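Local coordinates for fructokinase (Vibrio cholerae serotype O1, PDB 5EYN), which catalyses the ATP-dependent phosphorylation of fructose, as a fructokinase of the PfkB carbohydrate kinase family, at residues W282-Q285 with A286-L289; T213-I216 with E217-L220. All blocks are in the same frame, centred on the assembly; numbering follows the deposited sequence.

Contact 1 (W282-Q285 with A286-L289)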
loop_
_atom_site.group_PDB
_atom_site.type_symbol
_atom_site.label_atom_id
_atom_site.label_comp_id
_atom_site.label_asym_id
_atom_site.label_seq_id
_atom_site.Cartn_x
_atom_site.Cartn_y
_atom_site.Cartn_z
ATOM N N TRP A 282 36.858 -5.208 16.784
ATOM C CA TRP A 282 35.652 -6.005 16.771
ATOM C C TRP A 282 35.913 -7.488 16.514
ATOM O O TRP A 282 35.079 -8.320 16.846
ATOM C CB TRP A 282 34.655 -5.431 15.777
ATOM C CG TRP A 282 34.951 -5.694 14.327
ATOM C CD1 TRP A 282 35.577 -4.858 13.458
ATOM C CD2 TRP A 282 34.597 -6.863 13.571
ATOM N NE1 TRP A 282 35.625 -5.423 12.209
ATOM C CE2 TRP A 282 35.040 -6.660 12.256
ATOM C CE3 TRP A 282 33.949 -8.058 13.884
ATOM C CZ2 TRP A 282 34.848 -7.605 11.248
ATOM C CZ3 TRP A 282 33.751 -8.995 12.883
ATOM C CH2 TRP A 282 34.200 -8.765 11.585
ATOM N N HIS A 283 37.063 -7.829 15.936
ATOM C CA HIS A 283 37.371 -9.232 15.674
ATOM C C HIS A 283 37.665 -10.032 16.939
ATOM O O HIS A 283 37.725 -11.259 16.908
ATOM C CB HIS A 283 38.585 -9.357 14.756
ATOM C CG HIS A 283 38.385 -8.767 13.397
ATOM N ND1 HIS A 283 38.868 -7.525 13.052
ATOM C CD2 HIS A 283 37.749 -9.242 12.302
ATOM C CE1 HIS A 283 38.541 -7.261 11.799
ATOM N NE2 HIS A 283 37.862 -8.288 11.321
ATOM N N ASN A 284 37.857 -9.343 18.050
ATOM C CA ASN A 284 38.238 -10.008 19.283
ATOM C C ASN A 284 37.092 -10.895 19.775
ATOM O O ASN A 284 35.933 -10.481 19.793
ATOM C CB ASN A 284 38.594 -8.961 20.331
ATOM C CG ASN A 284 38.836 -9.562 21.687
ATOM O OD1 ASN A 284 37.900 -9.779 22.452
ATOM N ND2 ASN A 284 40.098 -9.830 21.999
ATOM N N GLN A 285 37.413 -12.118 20.181
ATOM C CA GLN A 285 36.369 -13.079 20.510
ATOM C C GLN A 285 35.514 -12.606 21.697
ATOM O O GLN A 285 34.300 -12.744 21.663
ATOM C CB GLN A 285 36.965 -14.471 20.741
ATOM C CG GLN A 285 35.957 -15.617 20.628
ATOM C CD GLN A 285 35.350 -15.775 19.228
ATOM O OE1 GLN A 285 35.759 -15.115 18.268
ATOM N NE2 GLN A 285 34.368 -16.657 19.116
ATOM N N ALA A 286 36.134 -12.009 22.714
ATOM C CA ALA A 286 35.382 -11.503 23.861
ATOM C C ALA A 286 34.416 -10.405 23.437
ATOM O O ALA A 286 33.286 -10.335 23.914
ATOM C CB ALA A 286 36.329 -10.982 24.934
ATOM N N THR A 287 34.875 -9.534 22.546
ATOM C CA THR A 287 34.042 -8.461 22.032
ATOM C C THR A 287 32.842 -9.039 21.282
ATOM O O THR A 287 31.716 -8.589 21.444
ATOM C CB THR A 287 34.857 -7.557 21.085
ATOM O OG1 THR A 287 35.900 -6.923 21.825
ATOM C CG2 THR A 287 33.988 -6.490 20.437
ATOM N N ILE A 288 33.089 -10.021 20.429
ATOM C CA ILE A 288 32.013 -10.627 19.662
ATOM C C ILE A 288 30.993 -11.288 20.589
ATOM O O ILE A 288 29.784 -11.118 20.414
ATOM C CB ILE A 288 32.584 -11.631 18.663
ATOM C CG1 ILE A 288 33.285 -10.865 17.544
ATOM C CG2 ILE A 288 31.501 -12.551 18.117
ATOM C CD1 ILE A 288 34.071 -11.741 16.611
ATOM N N LEU A 289 31.458 -12.065 21.558
ATOM C CA LEU A 289 30.507 -12.790 22.396
ATOM C C LEU A 289 29.672 -11.834 23.243
ATOM O O LEU A 289 28.480 -12.059 23.452
ATOM C CB LEU A 289 31.234 -13.798 23.279
ATOM C CG LEU A 289 31.889 -14.959 22.532
ATOM C CD1 LEU A 289 32.726 -15.757 23.507
ATOM C CD2 LEU A 289 30.859 -15.857 21.867
#

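Contact 2 (T213-I216 with E217-L220)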
loop_
_atom_site.group_PDB
_atom_site.type_symbol
_atom_site.label_atom_id
_atom_site.label_comp_id
_atom_site.label_asym_id
_atom_site.label_seq_id
_atom_site.Cartn_x
_atom_site.Cartn_y
_atom_site.Cartn_z
ATOM N N THR A 213 20.079 -27.148 2.834
ATOM C CA THR A 213 20.411 -28.153 3.829
ATOM C C THR A 213 19.283 -28.320 4.841
ATOM O O THR A 213 18.316 -27.559 4.844
ATOM C CB THR A 213 21.705 -27.788 4.574
ATOM O OG1 THR A 213 21.551 -26.520 5.207
ATOM C CG2 THR A 213 22.883 -27.715 3.622
ATOM N N GLN A 214 19.431 -29.311 5.716
ATOM C CA GLN A 214 18.377 -29.660 6.658
ATOM C C GLN A 214 18.785 -29.452 8.107
ATOM O O GLN A 214 18.034 -29.798 9.019
ATOM C CB GLN A 214 17.951 -31.117 6.447
ATOM C CG GLN A 214 17.402 -31.402 5.050
ATOM C CD GLN A 214 16.134 -30.622 4.742
ATOM O OE1 GLN A 214 15.267 -30.471 5.596
ATOM N NE2 GLN A 214 16.040 -30.094 3.525
ATOM N N SER A 215 19.970 -28.882 8.326
ATOM C CA SER A 215 20.439 -28.612 9.675
ATOM C C SER A 215 21.418 -27.450 9.662
ATOM O O SER A 215 22.003 -27.128 8.629
ATOM C CB SER A 215 21.132 -29.839 10.254
ATOM O OG SER A 215 22.390 -30.037 9.639
ATOM N N ILE A 216 21.592 -26.824 10.821
ATOM C CA ILE A 216 22.544 -25.729 10.963
ATOM C C ILE A 216 23.972 -26.230 10.699
ATOM O O ILE A 216 24.753 -25.578 10.002
ATOM C CB ILE A 216 22.447 -25.095 12.363
ATOM C CG1 ILE A 216 21.094 -24.402 12.530
ATOM C CG2 ILE A 216 23.556 -24.095 12.568
ATOM C CD1 ILE A 216 20.832 -23.915 13.921
ATOM N N GLU A 217 24.296 -27.399 11.241
ATOM C CA GLU A 217 25.609 -28.002 11.032
ATOM C C GLU A 217 25.912 -28.112 9.541
ATOM O O GLU A 217 26.974 -27.705 9.077
ATOM C CB GLU A 217 25.653 -29.387 11.678
ATOM C CG GLU A 217 26.929 -30.173 11.432
ATOM C CD GLU A 217 26.929 -31.513 12.159
ATOM O OE1 GLU A 217 26.077 -32.370 11.844
ATOM O OE2 GLU A 217 27.774 -31.704 13.057
ATOM N N GLU A 218 24.975 -28.660 8.779
ATOM C CA GLU A 218 25.184 -28.801 7.351
ATOM C C GLU A 218 25.228 -27.445 6.650
ATOM O O GLU A 218 26.017 -27.244 5.729
ATOM C CB GLU A 218 24.095 -29.685 6.737
ATOM C CG GLU A 218 24.104 -31.120 7.243
ATOM C CD GLU A 218 25.289 -31.913 6.729
ATOM O OE1 GLU A 218 25.951 -31.440 5.779
ATOM O OE2 GLU A 218 25.565 -33.004 7.277
ATOM N N GLY A 219 24.387 -26.512 7.080
ATOM C CA GLY A 219 24.414 -25.180 6.508
ATOM C C GLY A 219 25.742 -24.475 6.737
ATOM O O GLY A 219 26.279 -23.832 5.835
ATOM N N LEU A 220 26.283 -24.587 7.943
ATOM C CA LEU A 220 27.559 -23.947 8.249
ATOM C C LEU A 220 28.685 -24.575 7.428
ATOM O O LEU A 220 29.590 -23.882 6.963
ATOM C CB LEU A 220 27.865 -24.042 9.740
ATOM C CG LEU A 220 26.985 -23.160 10.626
ATOM C CD1 LEU A 220 27.264 -23.431 12.088
ATOM C CD2 LEU A 220 27.192 -21.679 10.314
#

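Contact 1 (W282-Q285 with A286-L289)
Asn284 reaches the first turn of the helix that follows it through a single amide oxygen. Its CB lies beside Thr287, 3.7 Å from OG1, with the two side chains crossing at roughly a right angle. CG stands anti to the backbone N (chi1 173°), and this brings the amide to the N-terminal end of the first turn, where OD1 meets two backbone N-H groups. The bond from Thr287 N to Asn284 OD1 is the sounder, 3.0 Å long and received in the carbonyl plane on a lone pair. Ala286 N is 2.9 Å from Asn284 OD1, but the angle at its hydrogen is only 116°, so that bond is weak. Asn284 is thus the N-cap of helix 285-302. Asparagine suits the place because its short side chain carries a carbonyl that can stand in for the missing preceding turn, whose C=O groups would otherwise receive these N-H groups. The regular ladder starts at once, with Ile288 N bonded to Asn284 O (3.0 Å) and Leu289 N to Gln285 O (2.9 Å). Branched Ile288 turns back over the loop: its CG1 sits 3.2 Å from Trp282 O, and CD1 lies near the carbonyls of Trp282 and His283. Thr287 CG2 rests 4.1 Å from Trp282 CA. Within the loop, His283 NE2 sits over one face of the Trp282 indole, toward its rim, while Trp138 and Tyr168 meet the buried indole edge-to-face. On the helix, Leu289 packs against Gln249 and Val251 of strand 247-251.

Contact 2 (T213-I216 with E217-L220)
A serine N-cap opens helix 216-222, the short helix that follows helix 204-211 after a brief loop. Ser215 OG accepts from Glu218 N at 3.1 Å, with an N-H...O angle of 164°. The hydroxyl lies between the backbone N and the carbonyl carbon (chi1 72°), a rotation that turns OG forward to the amide three residues on. Serine fits here because its oxygen is only one bond beyond CB and needs little room. The main chain continues the helical pattern, Gly219 N bonding to Ser215 O at 2.9 Å and Leu220 N to Ile216 O at 2.7 Å. Before the cap, Thr213 folds back alongside the first turn: its CB lies 3.7 Å from Glu218 CB, and its OG1 is 3.4 Å from Gly219 CA. With no side chain on Gly219, the threonine can come this close to the backbone; its hydroxyl is hydrogen-bonded to Thr211 OG1. On the apolar flank, Ile216 and Leu220 run side by side and point the same way, one helical turn apart, Ile216 CG2 meeting Leu220 CD1 at 3.8 Å. Both also touch Leu241 of strand 240-244, so these hydrocarbon side chains join the helix to the large sheet. Glu217 and Glu218 lie at the exposed start of the helix; CG of Glu218 passes 3.1 Å from Ser215 OG before its chain bends toward the carboxylate. Acidic groups in the first turn, together with the serine oxygen that receives an N-H, would be expected to interact favourably with the positive end of the helix dipole.

Contact 2 comes first along the chain, at the start of helix 216-222, and contact 1 follows at the start of helix 285-302. Their centres lie about 24 Å apart and their nearest atoms about 12 Å, so they do not touch. Both join their helices to the antiparallel end of the nine-stranded sheet: contact 2 reaches strand 240-244 through Leu241, and contact 1 reaches the neighbouring outermost strand 247-251. A bound ADP is about 11 Å from the side chain of Ile216 and about 13 Å from that of Leu289. Both helix starts stand back from the nucleotide, and helix 285-302 runs from contact 1 toward Asn296, which binds ADP.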